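Nodulation fucosyltransferase NodZ (Bradyrhizobium sp., PDB 2HLH) is a bacterial nodulation protein of the fucosyltransferase type, belonging to the GT-B clan, whose fold pairs two Rossmann-like domains. Local coordinates at residues A[59-64]-A[146-151]; A[170-175]-A[211-216]; A[206-211]-A[299-304]. All coordinates share one frame; numbering follows the deposited sequence.

Contact 1 (A[59-64]-A[146-151]); sequences EPVEDI and RNIKLR. With PO4 (phosphate ion), chain C.
E59 and K149 are joined through their backbones: E59 N donates to K149 O at 2.8 Å, and the bond is almost straight, with an N-H...O angle of 173°. Water 1 adds a second link beside it, donating to E59 O and accepting from K149 N. The two side chains run side by side in the same direction, and E59 OE1 rests against the aliphatic stem of K149, 3.4 Å from CD. The carboxylate finds its strongest partner in a salt bridge with R155, while E59 OE2 also lies 2.5 Å from O3 of a phosphate ion, probably acquired from the crystallisation liquor. R151 reaches the same ion with NH1, which donates to phosphate O4 at 2.7 Å. A bend at chi2 (-81°) folds the R151 chain back, so that E59 CA lies over the centre of one face of its guanidinium, 3.9 Å from the plane; NE is held by P55 O. At the other end apolar side chains join in. I64 CD1 packs on I148 CG2 at 3.8 Å, and the V61 CG2 methyl sits beside a carbonyl, 3.8 Å from N147 O. That carbonyl receives a hydrogen bond from water 2, which donates to D63 O as well. S152 OG is also hydrogen-bonded to the phosphate, just beyond R151, the N-cap residue of helix 152-166. V61 and I148 both lean on F54 of the short helix 54-57. The contact thus ties the approach to edge strand 63-64 to the turn between helices 138-147 and 152-166, with L150 facing helix 258-274.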
ATOM      1  N   GLU A  59       9.918  10.999  -1.997  1.00 28.73           N
ATOM      2  CA  GLU A  59      11.107  11.702  -2.469  1.00 29.51           C
ATOM      3  C   GLU A  59      11.670  10.998  -3.721  1.00 29.35           C
ATOM      4  O   GLU A  59      11.388   9.834  -3.947  1.00 28.00           O
ATOM      5  CB  GLU A  59      12.147  11.781  -1.361  1.00 29.46           C
ATOM      6  CG  GLU A  59      11.691  12.602  -0.157  1.00 28.83           C
ATOM      7  CD  GLU A  59      12.755  12.816   0.907  1.00 33.57           C
ATOM      8  OE1 GLU A  59      13.790  12.086   0.861  1.00 35.87           O
ATOM      9  OE2 GLU A  59      12.525  13.716   1.780  1.00 34.98           O
ATOM     10  N   PRO A  60      12.477  11.701  -4.519  1.00 31.23           N
ATOM     11  CA  PRO A  60      13.091  11.062  -5.686  1.00 31.74           C
ATOM     12  C   PRO A  60      13.897   9.841  -5.344  1.00 32.05           C
ATOM     13  O   PRO A  60      14.593   9.813  -4.327  1.00 30.22           O
ATOM     14  CB  PRO A  60      14.042  12.130  -6.192  1.00 32.49           C
ATOM     15  CG  PRO A  60      13.418  13.409  -5.738  1.00 35.91           C
ATOM     16  CD  PRO A  60      12.931  13.100  -4.390  1.00 31.61           C
ATOM     17  N   VAL A  61      13.782   8.822  -6.174  1.00 32.86           N
ATOM     18  CA  VAL A  61      14.538   7.596  -5.975  1.00 32.74           C
ATOM     19  C   VAL A  61      15.025   7.086  -7.342  1.00 32.44           C
ATOM     20  O   VAL A  61      14.233   6.993  -8.273  1.00 31.63           O
ATOM     21  CB  VAL A  61      13.703   6.567  -5.207  1.00 32.64           C
ATOM     22  CG1 VAL A  61      12.352   6.295  -5.819  1.00 34.12           C
ATOM     23  CG2 VAL A  61      14.475   5.245  -4.991  1.00 35.91           C
ATOM     24  N   GLU A  62      16.307   6.751  -7.437  1.00 30.52           N
ATOM     25  CA  GLU A  62      16.881   6.299  -8.705  1.00 31.42           C
ATOM     26  C   GLU A  62      17.409   4.871  -8.650  1.00 30.16           C
ATOM     27  O   GLU A  62      17.790   4.328  -9.684  1.00 27.37           O
ATOM     28  CB  GLU A  62      18.001   7.229  -9.126  1.00 31.31           C
ATOM     29  CG  GLU A  62      17.535   8.675  -9.361  1.00 38.33           C
ATOM     30  CD  GLU A  62      17.474   9.503  -8.070  1.00 46.58           C
ATOM     31  OE1 GLU A  62      18.404   9.394  -7.252  1.00 49.78           O
ATOM     32  OE2 GLU A  62      16.507  10.292  -7.897  1.00 48.09           O
ATOM     33  N   ASP A  63      17.417   4.278  -7.466  1.00 31.46           N
ATOM     34  CA  ASP A  63      17.805   2.894  -7.291  1.00 31.41           C
ATOM     35  C   ASP A  63      17.076   2.346  -6.092  1.00 31.63           C
ATOM     36  O   ASP A  63      17.065   2.985  -5.040  1.00 31.08           O
ATOM     37  CB  ASP A  63      19.318   2.796  -7.064  1.00 33.20           C
ATOM     38  CG  ASP A  63      19.821   1.345  -6.928  1.00 35.55           C
ATOM     39  OD1 ASP A  63      19.819   0.811  -5.812  1.00 39.27           O
ATOM     40  OD2 ASP A  63      20.298   0.765  -7.941  1.00 44.50           O
ATOM     41  N   ILE A  64      16.514   1.152  -6.250  1.00 30.61           N
ATOM     42  CA  ILE A  64      16.020   0.348  -5.124  1.00 30.80           C
ATOM     43  C   ILE A  64      16.747  -0.974  -5.138  1.00 30.45           C
ATOM     44  O   ILE A  64      16.566  -1.799  -6.058  1.00 30.45           O
ATOM     45  CB  ILE A  64      14.486   0.161  -5.189  1.00 30.61           C
ATOM     46  CG1 ILE A  64      13.776   1.506  -5.002  1.00 31.02           C
ATOM     47  CG2 ILE A  64      14.019  -0.859  -4.148  1.00 31.35           C
ATOM     48  CD1 ILE A  64      12.320   1.483  -5.406  1.00 32.33           C
ATOM     49  N   ARG A 146      11.326   0.144   2.961  1.00 28.48           N
ATOM     50  CA  ARG A 146      12.566   0.632   3.519  1.00 27.78           C
ATOM     51  C   ARG A 146      13.359   1.517   2.553  1.00 28.21           C
ATOM     52  O   ARG A 146      14.291   2.197   2.996  1.00 27.41           O
ATOM     53  CB  ARG A 146      13.475  -0.534   3.935  1.00 27.85           C
ATOM     54  CG  ARG A 146      12.961  -1.299   5.200  1.00 28.72           C
ATOM     55  CD  ARG A 146      13.952  -2.408   5.519  1.00 29.30           C
ATOM     56  NE  ARG A 146      15.193  -1.808   5.929  1.00 29.51           N
ATOM     57  CZ  ARG A 146      15.440  -1.385   7.159  1.00 34.37           C
ATOM     58  NH1 ARG A 146      14.535  -1.542   8.108  1.00 43.18           N
ATOM     59  NH2 ARG A 146      16.583  -0.819   7.427  1.00 36.96           N
ATOM     60  N   ASN A 147      13.066   1.461   1.264  1.00 26.95           N
ATOM     61  CA  ASN A 147      13.910   2.110   0.277  1.00 28.08           C
ATOM     62  C   ASN A 147      13.230   3.129  -0.606  1.00 28.64           C
ATOM     63  O   ASN A 147      13.786   3.517  -1.635  1.00 28.19           O
ATOM     64  CB  ASN A 147      14.587   1.017  -0.549  1.00 28.17           C
ATOM     65  CG  ASN A 147      15.558   0.246   0.263  0.65 30.25           C
ATOM     66  OD1 ASN A 147      16.717   0.621   0.324  0.65 30.93           O
ATOM     67  ND2 ASN A 147      15.073  -0.773   1.005  0.65 26.63           N
ATOM     68  N   ILE A 148      12.002   3.503  -0.232  1.00 28.29           N
ATOM     69  CA  ILE A 148      11.422   4.755  -0.722  1.00 29.64           C
ATOM     70  C   ILE A 148      11.132   5.585   0.546  1.00 30.11           C
ATOM     71  O   ILE A 148      11.009   5.025   1.630  1.00 29.88           O
ATOM     72  CB  ILE A 148      10.171   4.551  -1.601  1.00 29.35           C
ATOM     73  CG1 ILE A 148       9.025   3.996  -0.793  1.00 29.16           C
ATOM     74  CG2 ILE A 148      10.510   3.675  -2.852  1.00 32.16           C
ATOM     75  CD1 ILE A 148       7.795   3.731  -1.618  1.00 31.95           C
ATOM     76  N   LYS A 149      11.157   6.902   0.420  1.00 29.13           N
ATOM     77  CA  LYS A 149      11.105   7.786   1.567  1.00 29.53           C
ATOM     78  C   LYS A 149       9.946   8.779   1.361  1.00 28.62           C
ATOM     79  O   LYS A 149       9.884   9.478   0.340  1.00 27.00           O
ATOM     80  CB  LYS A 149      12.429   8.513   1.707  1.00 29.20           C
ATOM     81  CG  LYS A 149      12.590   9.288   2.924  1.00 35.23           C
ATOM     82  CD  LYS A 149      14.088   9.652   3.215  1.00 35.25           C
ATOM     83  CE  LYS A 149      14.244  10.265   4.603  1.00 40.78           C
ATOM     84  NZ  LYS A 149      15.692  10.382   4.996  1.00 42.69           N
ATOM     85  N   LEU A 150       9.038   8.831   2.340  1.00 26.71           N
ATOM     86  CA  LEU A 150       7.931   9.778   2.289  1.00 26.49           C
ATOM     87  C   LEU A 150       8.488  11.173   2.210  1.00 24.76           C
ATOM     88  O   LEU A 150       9.529  11.487   2.817  1.00 23.97           O
ATOM     89  CB  LEU A 150       7.093   9.672   3.574  1.00 25.91           C
ATOM     90  CG  LEU A 150       6.194   8.427   3.635  1.00 23.67           C
ATOM     91  CD1 LEU A 150       5.669   8.241   5.045  1.00 27.63           C
ATOM     92  CD2 LEU A 150       5.101   8.532   2.619  1.00 27.35           C
ATOM     93  N   ARG A 151       7.745  12.051   1.555  1.00 25.99           N
ATOM     94  CA  ARG A 151       8.064  13.472   1.592  1.00 26.03           C
ATOM     95  C   ARG A 151       8.097  13.971   3.027  1.00 25.28           C
ATOM     96  O   ARG A 151       7.287  13.564   3.880  1.00 23.54           O
ATOM     97  CB  ARG A 151       7.046  14.286   0.767  1.00 26.31           C
ATOM     98  CG  ARG A 151       7.140  14.075  -0.707  1.00 25.41           C
ATOM     99  CD  ARG A 151       8.239  14.873  -1.319  1.00 29.82           C
ATOM    100  NE  ARG A 151       8.381  14.664  -2.744  1.00 32.55           N
ATOM    101  CZ  ARG A 151       9.386  15.137  -3.484  1.00 31.58           C
ATOM    102  NH1 ARG A 151      10.404  15.850  -2.937  1.00 29.85           N
ATOM    103  NH2 ARG A 151       9.400  14.901  -4.760  1.00 28.58           N
TER
HETATM  104  P   PO4 C 332      11.244  16.937   0.746  1.00 40.14           P
HETATM  105  O1  PO4 C 332      10.618  18.010   1.588  1.00 41.78           O
HETATM  106  O2  PO4 C 332      12.736  17.015   0.901  1.00 43.28           O
HETATM  107  O3  PO4 C 332      10.913  15.493   1.231  1.00 31.07           O
HETATM  108  O4  PO4 C 332      10.858  17.171  -0.664  1.00 39.58           O
HETATM  109  O   HOH W   1      11.941   7.790  -2.106  1.00 17.84           O
HETATM  110  O   HOH W   2      16.360   3.656  -2.471  1.00 21.96           O

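Contact 2 (A[170-175]-A[211-216]); sequences SIIGVH and LSYPKP. With PO4 (phosphate ion), chain E.
S170 meets P216 and K215 at one end of a beta-alpha-beta crossover, in which strand 170-176 leads through helix 194-210 to the neighbouring parallel strand 217-223. S170 N donates to P216 O at 2.9 Å, the donor standing 43° out of the carbonyl plane. Since S170 and I172 go on to pair with K218, and I172 also with F220, this bond opens the pairing of the two strands. The S170 hydroxyl serves the connecting loop in turn. With chi1 at -61°, OG lies beside its own backbone N and comes within 3.1 Å of K215 N, which donates to it through a bent N-H...O angle of 138°. Water 3 is also hydrogen-bonded to OG, at 2.6 Å, and accepts a weak bond from K215 NZ at 3.4 Å, the lysine chain doubling back through bends at chi3 and chi4. P214 CD presses on the same hydroxyl oxygen, S170 OG, at 3.3 Å. Y213 packs on S170 CB and I172: its CB and ring lie near S170 CB, while the I172 and Y213 side chains cross at about a right angle, I172 CG1 3.9 Å from Y213 CZ. The phenol oxygen finds its hydrogen-bond partners outside the two segments, A208 O at the end of the helix and T279 OG1 on the next strand. Farther along strand 170-176, H175 stacks on F289, and its NE2 donates to O3 of a second phosphate ion, which lies at the ring edge, at 2.6 Å.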
ATOM      1  N   SER A 170       2.242   1.594  24.668  1.00 29.43           N
ATOM      2  CA  SER A 170       1.977   0.469  23.793  1.00 29.02           C
ATOM      3  C   SER A 170       0.633   0.749  23.120  1.00 29.60           C
ATOM      4  O   SER A 170      -0.409   0.887  23.778  1.00 28.96           O
ATOM      5  CB  SER A 170       1.962  -0.860  24.574  1.00 29.75           C
ATOM      6  OG  SER A 170       3.202  -1.161  25.221  1.00 28.21           O
ATOM      7  N   ILE A 171       0.662   0.865  21.803  1.00 28.36           N
ATOM      8  CA  ILE A 171      -0.510   1.308  21.066  1.00 29.01           C
ATOM      9  C   ILE A 171      -1.139   0.098  20.385  1.00 29.39           C
ATOM     10  O   ILE A 171      -0.469  -0.730  19.721  1.00 29.26           O
ATOM     11  CB  ILE A 171      -0.111   2.371  20.008  1.00 29.77           C
ATOM     12  CG1 ILE A 171       0.645   3.525  20.687  1.00 30.13           C
ATOM     13  CG2 ILE A 171      -1.302   2.847  19.200  1.00 28.57           C
ATOM     14  CD1 ILE A 171      -0.118   4.253  21.715  1.00 30.17           C
ATOM     15  N   ILE A 172      -2.446   0.014  20.545  1.00 29.00           N
ATOM     16  CA  ILE A 172      -3.288  -0.917  19.793  1.00 28.82           C
ATOM     17  C   ILE A 172      -3.902  -0.117  18.663  1.00 28.73           C
ATOM     18  O   ILE A 172      -4.679   0.822  18.883  1.00 29.36           O
ATOM     19  CB  ILE A 172      -4.402  -1.509  20.693  1.00 28.54           C
ATOM     20  CG1 ILE A 172      -3.775  -2.264  21.859  1.00 27.49           C
ATOM     21  CG2 ILE A 172      -5.383  -2.338  19.874  1.00 28.33           C
ATOM     22  CD1 ILE A 172      -4.712  -2.548  22.998  1.00 28.90           C
ATOM     23  N   GLY A 173      -3.492  -0.477  17.441  1.00 29.23           N
ATOM     24  CA  GLY A 173      -4.009   0.086  16.215  1.00 29.04           C
ATOM     25  C   GLY A 173      -5.236  -0.664  15.759  1.00 28.60           C
ATOM     26  O   GLY A 173      -5.313  -1.864  15.873  1.00 29.56           O
ATOM     27  N   VAL A 174      -6.217   0.058  15.258  1.00 28.51           N
ATOM     28  CA  VAL A 174      -7.468  -0.538  14.855  1.00 28.19           C
ATOM     29  C   VAL A 174      -7.791   0.102  13.503  1.00 28.91           C
ATOM     30  O   VAL A 174      -7.957   1.325  13.417  1.00 29.75           O
ATOM     31  CB  VAL A 174      -8.592  -0.178  15.853  1.00 28.07           C
ATOM     32  CG1 VAL A 174      -9.886  -0.897  15.466  1.00 29.25           C
ATOM     33  CG2 VAL A 174      -8.146  -0.487  17.249  1.00 28.91           C
ATOM     34  N   HIS A 175      -7.893  -0.712  12.463  1.00 27.65           N
ATOM     35  CA  HIS A 175      -8.356  -0.222  11.186  1.00 28.74           C
ATOM     36  C   HIS A 175      -9.753  -0.743  10.927  1.00 29.70           C
ATOM     37  O   HIS A 175      -9.980  -1.948  10.875  1.00 28.48           O
ATOM     38  CB  HIS A 175      -7.428  -0.695  10.060  1.00 27.40           C
ATOM     39  CG  HIS A 175      -7.855  -0.246   8.692  1.00 26.94           C
ATOM     40  ND1 HIS A 175      -7.943  -1.107   7.613  1.00 28.20           N
ATOM     41  CD2 HIS A 175      -8.247   0.962   8.237  1.00 30.19           C
ATOM     42  CE1 HIS A 175      -8.351  -0.439   6.548  1.00 31.12           C
ATOM     43  NE2 HIS A 175      -8.544   0.823   6.899  1.00 28.67           N
ATOM     44  N   LEU A 211      -4.638  -8.454  26.524  1.00 28.82           N
ATOM     45  CA  LEU A 211      -3.267  -8.942  26.381  1.00 29.18           C
ATOM     46  C   LEU A 211      -2.314  -8.099  27.225  1.00 29.48           C
ATOM     47  O   LEU A 211      -2.658  -7.003  27.645  1.00 29.15           O
ATOM     48  CB  LEU A 211      -2.827  -8.843  24.924  1.00 28.84           C
ATOM     49  CG  LEU A 211      -3.680  -9.642  23.941  1.00 26.89           C
ATOM     50  CD1 LEU A 211      -3.256  -9.363  22.533  1.00 32.38           C
ATOM     51  CD2 LEU A 211      -3.550 -11.117  24.237  1.00 29.00           C
ATOM     52  N   SER A 212      -1.096  -8.587  27.441  1.00 29.87           N
ATOM     53  CA  SER A 212      -0.177  -7.854  28.279  1.00 30.79           C
ATOM     54  C   SER A 212       0.779  -7.019  27.391  1.00 30.60           C
ATOM     55  O   SER A 212       1.156  -7.425  26.282  1.00 29.18           O
ATOM     56  CB  SER A 212       0.515  -8.793  29.284  1.00 31.98           C
ATOM     57  OG  SER A 212       1.908  -8.804  29.085  1.00 38.52           O
ATOM     58  N   TYR A 213       1.077  -5.811  27.864  1.00 30.76           N
ATOM     59  CA  TYR A 213       1.924  -4.857  27.162  1.00 30.35           C
ATOM     60  C   TYR A 213       2.955  -4.294  28.116  1.00 30.77           C
ATOM     61  O   TYR A 213       2.703  -4.252  29.314  1.00 30.17           O
ATOM     62  CB  TYR A 213       1.094  -3.716  26.590  1.00 31.17           C
ATOM     63  CG  TYR A 213       0.100  -4.184  25.553  1.00 28.41           C
ATOM     64  CD1 TYR A 213       0.451  -4.290  24.211  1.00 30.21           C
ATOM     65  CD2 TYR A 213      -1.183  -4.575  25.933  1.00 28.48           C
ATOM     66  CE1 TYR A 213      -0.464  -4.746  23.266  1.00 27.99           C
ATOM     67  CE2 TYR A 213      -2.110  -5.037  24.992  1.00 24.23           C
ATOM     68  CZ  TYR A 213      -1.755  -5.120  23.660  1.00 30.01           C
ATOM     69  OH  TYR A 213      -2.664  -5.632  22.706  1.00 27.81           O
ATOM     70  N   PRO A 214       4.115  -3.886  27.606  1.00 30.84           N
ATOM     71  CA  PRO A 214       5.171  -3.361  28.475  1.00 31.78           C
ATOM     72  C   PRO A 214       4.955  -1.924  28.930  1.00 31.93           C
ATOM     73  O   PRO A 214       5.528  -1.514  29.929  1.00 30.63           O
ATOM     74  CB  PRO A 214       6.415  -3.476  27.606  1.00 31.77           C
ATOM     75  CG  PRO A 214       5.910  -3.372  26.243  1.00 32.73           C
ATOM     76  CD  PRO A 214       4.583  -4.027  26.227  1.00 31.09           C
ATOM     77  N   LYS A 215       4.125  -1.173  28.210  1.00 32.01           N
ATOM     78  CA  LYS A 215       3.916   0.247  28.498  1.00 32.77           C
ATOM     79  C   LYS A 215       2.420   0.568  28.527  1.00 32.10           C
ATOM     80  O   LYS A 215       1.587  -0.236  28.070  1.00 31.40           O
ATOM     81  CB  LYS A 215       4.645   1.107  27.451  1.00 32.39           C
ATOM     82  CG  LYS A 215       6.146   0.891  27.396  1.00 35.91           C
ATOM     83  CD  LYS A 215       6.784   1.689  26.230  1.00 37.60           C
ATOM     84  CE  LYS A 215       6.521   1.082  24.818  1.00 52.45           C
ATOM     85  NZ  LYS A 215       7.376  -0.084  24.438  1.00 54.76           N
ATOM     86  N   PRO A 216       2.057   1.722  29.092  1.00 31.74           N
ATOM     87  CA  PRO A 216       0.629   2.040  29.153  1.00 32.05           C
ATOM     88  C   PRO A 216      -0.028   2.082  27.773  1.00 30.31           C
ATOM     89  O   PRO A 216       0.582   2.561  26.798  1.00 30.26           O
ATOM     90  CB  PRO A 216       0.590   3.407  29.843  1.00 32.44           C
ATOM     91  CG  PRO A 216       1.883   3.498  30.544  1.00 34.17           C
ATOM     92  CD  PRO A 216       2.880   2.751  29.744  1.00 32.32           C
TER
HETATM   93  P   PO4 E 334      -9.514   4.215   5.802  0.50 46.62           P
HETATM   94  O1  PO4 E 334      -8.761   4.836   6.984  0.50 35.32           O
HETATM   95  O2  PO4 E 334      -9.505   5.198   4.650  0.50 37.05           O
HETATM   96  O3  PO4 E 334      -9.028   2.880   5.324  0.50 34.36           O
HETATM   97  O4  PO4 E 334     -10.926   3.912   6.248  0.50 53.40           O
HETATM   98  O   HOH W   3       4.841  -1.987  23.333  1.00 33.21           O

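Contact 3 (A[206-211]-A[299-304]); sequences RKAKAL and RIIEFD
I301 and L211 bury the most surface here, followed by R299, and the three make a contact between the two segments that is purely one of packing. I301 sends its side chain from strand 299-303 straight at the last turn of helix 194-210: the chain is extended at chi2 (173°), which delivers CD1 to the helix backbone. There I301 CD1 touches A208 CB at 3.7 Å and A208 CA at 3.8 Å. The same methyl is flanked by the aliphatic part of K207, with CG at 4.1 Å, and by L211 CD1 at 4.3 Å, so a single carbon is received among K207 and A208 of the last helical turn and L211 just beyond it. L211 meets R299 from the opposite direction. Its CD1 sits over the centre of one face of the R299 guanidinium, 3.9 Å above the plane, and its CB approaches R299 NH1 at 3.8 Å. A bend at chi3 (-71°) turns the arginine head, and a hydrogen bond from R299 NH2 to S212 O holds it; R299 also makes a cation-pi contact with Y213. L211 thus lies against the guanidinium face while NH2 is bonded to S212 O of the loop. Around this group, I281 touches both A208 and I301, M313 touches I301, and I172 touches A208. A208 and its neighbours on the helix lie against side chains of strands 170-176, 279-283 and 299-303, the helix-on-sheet packing of a Rossmann-like domain in a GT-B fold.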
ATOM      1  N   ARG A 206     -11.562  -5.141  23.016  1.00 27.81           N
ATOM      2  CA  ARG A 206     -11.559  -5.706  24.371  1.00 29.41           C
ATOM      3  C   ARG A 206     -10.537  -6.884  24.450  1.00 29.83           C
ATOM      4  O   ARG A 206      -9.793  -6.997  25.416  1.00 29.19           O
ATOM      5  CB  ARG A 206     -12.972  -6.130  24.762  1.00 29.26           C
ATOM      6  CG  ARG A 206     -13.844  -4.925  25.155  1.00 28.92           C
ATOM      7  CD  ARG A 206     -15.266  -5.241  25.587  1.00 30.76           C
ATOM      8  NE  ARG A 206     -16.000  -3.973  25.596  1.00 30.08           N
ATOM      9  CZ  ARG A 206     -17.139  -3.734  24.960  1.00 36.93           C
ATOM     10  NH1 ARG A 206     -17.784  -4.700  24.289  1.00 37.52           N
ATOM     11  NH2 ARG A 206     -17.659  -2.514  25.019  1.00 34.11           N
ATOM     12  N   LYS A 207     -10.503  -7.720  23.417  1.00 30.34           N
ATOM     13  CA  LYS A 207      -9.572  -8.850  23.360  1.00 31.36           C
ATOM     14  C   LYS A 207      -8.124  -8.329  23.317  1.00 29.74           C
ATOM     15  O   LYS A 207      -7.270  -8.801  24.064  1.00 29.24           O
ATOM     16  CB  LYS A 207      -9.855  -9.743  22.132  1.00 32.71           C
ATOM     17  CG  LYS A 207      -8.727 -10.780  21.774  1.00 33.76           C
ATOM     18  CD  LYS A 207      -9.100 -11.674  20.544  1.00 34.82           C
ATOM     19  CE  LYS A 207      -7.995 -12.765  20.274  0.50 39.64           C
ATOM     20  NZ  LYS A 207      -7.161 -13.194  21.472  0.50 36.95           N
ATOM     21  N   ALA A 208      -7.873  -7.362  22.461  1.00 28.78           N
ATOM     22  CA  ALA A 208      -6.524  -6.778  22.318  1.00 29.43           C
ATOM     23  C   ALA A 208      -6.076  -6.135  23.649  1.00 29.55           C
ATOM     24  O   ALA A 208      -4.915  -6.284  24.030  1.00 29.13           O
ATOM     25  CB  ALA A 208      -6.501  -5.762  21.213  1.00 29.06           C
ATOM     26  N   LYS A 209      -7.005  -5.467  24.368  1.00 28.63           N
ATOM     27  CA  LYS A 209      -6.666  -4.792  25.632  1.00 28.60           C
ATOM     28  C   LYS A 209      -6.394  -5.750  26.776  1.00 28.73           C
ATOM     29  O   LYS A 209      -5.672  -5.396  27.711  1.00 28.67           O
ATOM     30  CB  LYS A 209      -7.770  -3.800  26.058  1.00 29.60           C
ATOM     31  CG  LYS A 209      -7.785  -2.493  25.230  1.00 28.52           C
ATOM     32  CD  LYS A 209      -8.761  -1.470  25.824  1.00 28.07           C
ATOM     33  CE  LYS A 209      -8.177  -0.843  27.133  1.00 32.97           C
ATOM     34  NZ  LYS A 209      -9.125   0.144  27.600  1.00 43.81           N
ATOM     35  N   ALA A 210      -6.950  -6.958  26.720  1.00 29.05           N
ATOM     36  CA  ALA A 210      -6.697  -7.987  27.753  1.00 28.93           C
ATOM     37  C   ALA A 210      -5.326  -8.647  27.644  1.00 28.78           C
ATOM     38  O   ALA A 210      -4.901  -9.327  28.553  1.00 27.39           O
ATOM     39  CB  ALA A 210      -7.787  -9.047  27.719  1.00 30.17           C
ATOM     40  N   LEU A 211      -4.638  -8.454  26.524  1.00 28.82           N
ATOM     41  CA  LEU A 211      -3.267  -8.942  26.381  1.00 29.18           C
ATOM     42  C   LEU A 211      -2.314  -8.099  27.225  1.00 29.48           C
ATOM     43  O   LEU A 211      -2.658  -7.003  27.645  1.00 29.15           O
ATOM     44  CB  LEU A 211      -2.827  -8.843  24.924  1.00 28.84           C
ATOM     45  CG  LEU A 211      -3.680  -9.642  23.941  1.00 26.89           C
ATOM     46  CD1 LEU A 211      -3.256  -9.363  22.533  1.00 32.38           C
ATOM     47  CD2 LEU A 211      -3.550 -11.117  24.237  1.00 29.00           C
ATOM     48  N   ARG A 299       1.834  -8.395  16.929  1.00 26.23           N
ATOM     49  CA  ARG A 299       0.595  -9.124  17.100  1.00 28.14           C
ATOM     50  C   ARG A 299      -0.493  -8.551  16.196  1.00 27.39           C
ATOM     51  O   ARG A 299      -0.710  -7.360  16.158  1.00 26.32           O
ATOM     52  CB  ARG A 299       0.165  -9.094  18.570  1.00 28.20           C
ATOM     53  CG  ARG A 299       1.093  -9.987  19.424  1.00 32.20           C
ATOM     54  CD  ARG A 299       0.587 -10.276  20.863  1.00 31.95           C
ATOM     55  NE  ARG A 299       0.667  -9.094  21.681  1.00 39.15           N
ATOM     56  CZ  ARG A 299       0.666  -9.072  23.010  1.00 32.74           C
ATOM     57  NH1 ARG A 299       0.499 -10.163  23.721  1.00 34.48           N
ATOM     58  NH2 ARG A 299       0.744  -7.902  23.616  1.00 33.72           N
ATOM     59  N   ILE A 300      -1.140  -9.435  15.433  1.00 28.22           N
ATOM     60  CA  ILE A 300      -2.237  -9.069  14.569  1.00 28.77           C
ATOM     61  C   ILE A 300      -3.479  -9.803  15.015  1.00 29.00           C
ATOM     62  O   ILE A 300      -3.424 -10.992  15.236  1.00 28.15           O
ATOM     63  CB  ILE A 300      -1.890  -9.396  13.088  1.00 29.65           C
ATOM     64  CG1 ILE A 300      -0.679  -8.568  12.628  1.00 36.89           C
ATOM     65  CG2 ILE A 300      -3.037  -9.091  12.196  1.00 32.04           C
ATOM     66  CD1 ILE A 300       0.679  -9.296  12.696  1.00 46.67           C
ATOM     67  N   ILE A 301      -4.582  -9.080  15.169  1.00 29.87           N
ATOM     68  CA  ILE A 301      -5.889  -9.676  15.450  1.00 32.03           C
ATOM     69  C   ILE A 301      -6.783  -9.428  14.216  1.00 34.04           C
ATOM     70  O   ILE A 301      -6.932  -8.271  13.759  1.00 30.67           O
ATOM     71  CB  ILE A 301      -6.506  -9.067  16.732  1.00 31.22           C
ATOM     72  CG1 ILE A 301      -5.713  -9.565  17.950  1.00 29.97           C
ATOM     73  CG2 ILE A 301      -8.018  -9.428  16.890  1.00 31.47           C
ATOM     74  CD1 ILE A 301      -6.078  -8.925  19.274  1.00 31.87           C
ATOM     75  N   GLU A 302      -7.352 -10.524  13.704  1.00 36.64           N
ATOM     76  CA  GLU A 302      -8.155 -10.603  12.450  1.00 38.72           C
ATOM     77  C   GLU A 302      -9.487 -11.289  12.845  1.00 40.56           C
ATOM     78  O   GLU A 302      -9.498 -12.188  13.708  1.00 36.24           O
ATOM     79  CB  GLU A 302      -7.346 -11.347  11.386  1.00 38.39           C
ATOM     80  CG  GLU A 302      -6.086 -10.693  10.794  1.00 36.18           C
ATOM     81  CD  GLU A 302      -5.341 -11.451   9.690  1.00 40.84           C
ATOM     82  OE1 GLU A 302      -5.707 -12.580   9.248  1.00 47.01           O
ATOM     83  OE2 GLU A 302      -4.279 -10.943   9.215  1.00 38.83           O
ATOM     84  N   PHE A 303     -10.620 -10.835  12.281  1.00 40.16           N
ATOM     85  CA  PHE A 303     -11.820 -11.663  12.260  1.00 42.40           C
ATOM     86  C   PHE A 303     -11.622 -12.650  11.119  1.00 48.36           C
ATOM     87  O   PHE A 303     -11.017 -12.297  10.104  1.00 49.17           O
ATOM     88  N   ASP A 304     -12.055 -13.891  11.310  1.00 49.89           N
ATOM     89  CA  ASP A 304     -12.221 -14.826  10.176  1.00 50.68           C
ATOM     90  C   ASP A 304     -13.179 -15.940  10.509  1.00 51.26           C
ATOM     91  O   ASP A 304     -13.434 -16.802   9.674  1.00 52.98           O
ATOM     92  CB  ASP A 304     -10.871 -15.405   9.720  1.00 51.84           C
TER

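Overall arrangement
Contacts 2 and 3 belong to one unit: their ranges overlap at L211, Y213 OH meets A208 O and S212 O meets R299 NH2 between them, and both bear on the sheet that holds strands 170-176 and 299-303. Contact 1 precedes them along the chain, its nearest atoms about 16 Å from either; it joins edge strand 63-64 of the other sheet to an interhelical turn, across the chain's centre from contact 3. Contact 3 has no exposed touching residue, whereas contacts 1 and 2 include exposed ones. Contact 1 mixes a backbone bond, waters and a phosphate with a small apolar end; contact 2 is polar at S170 and apolar at I172; contact 3 packs apolar groups and an arginine face.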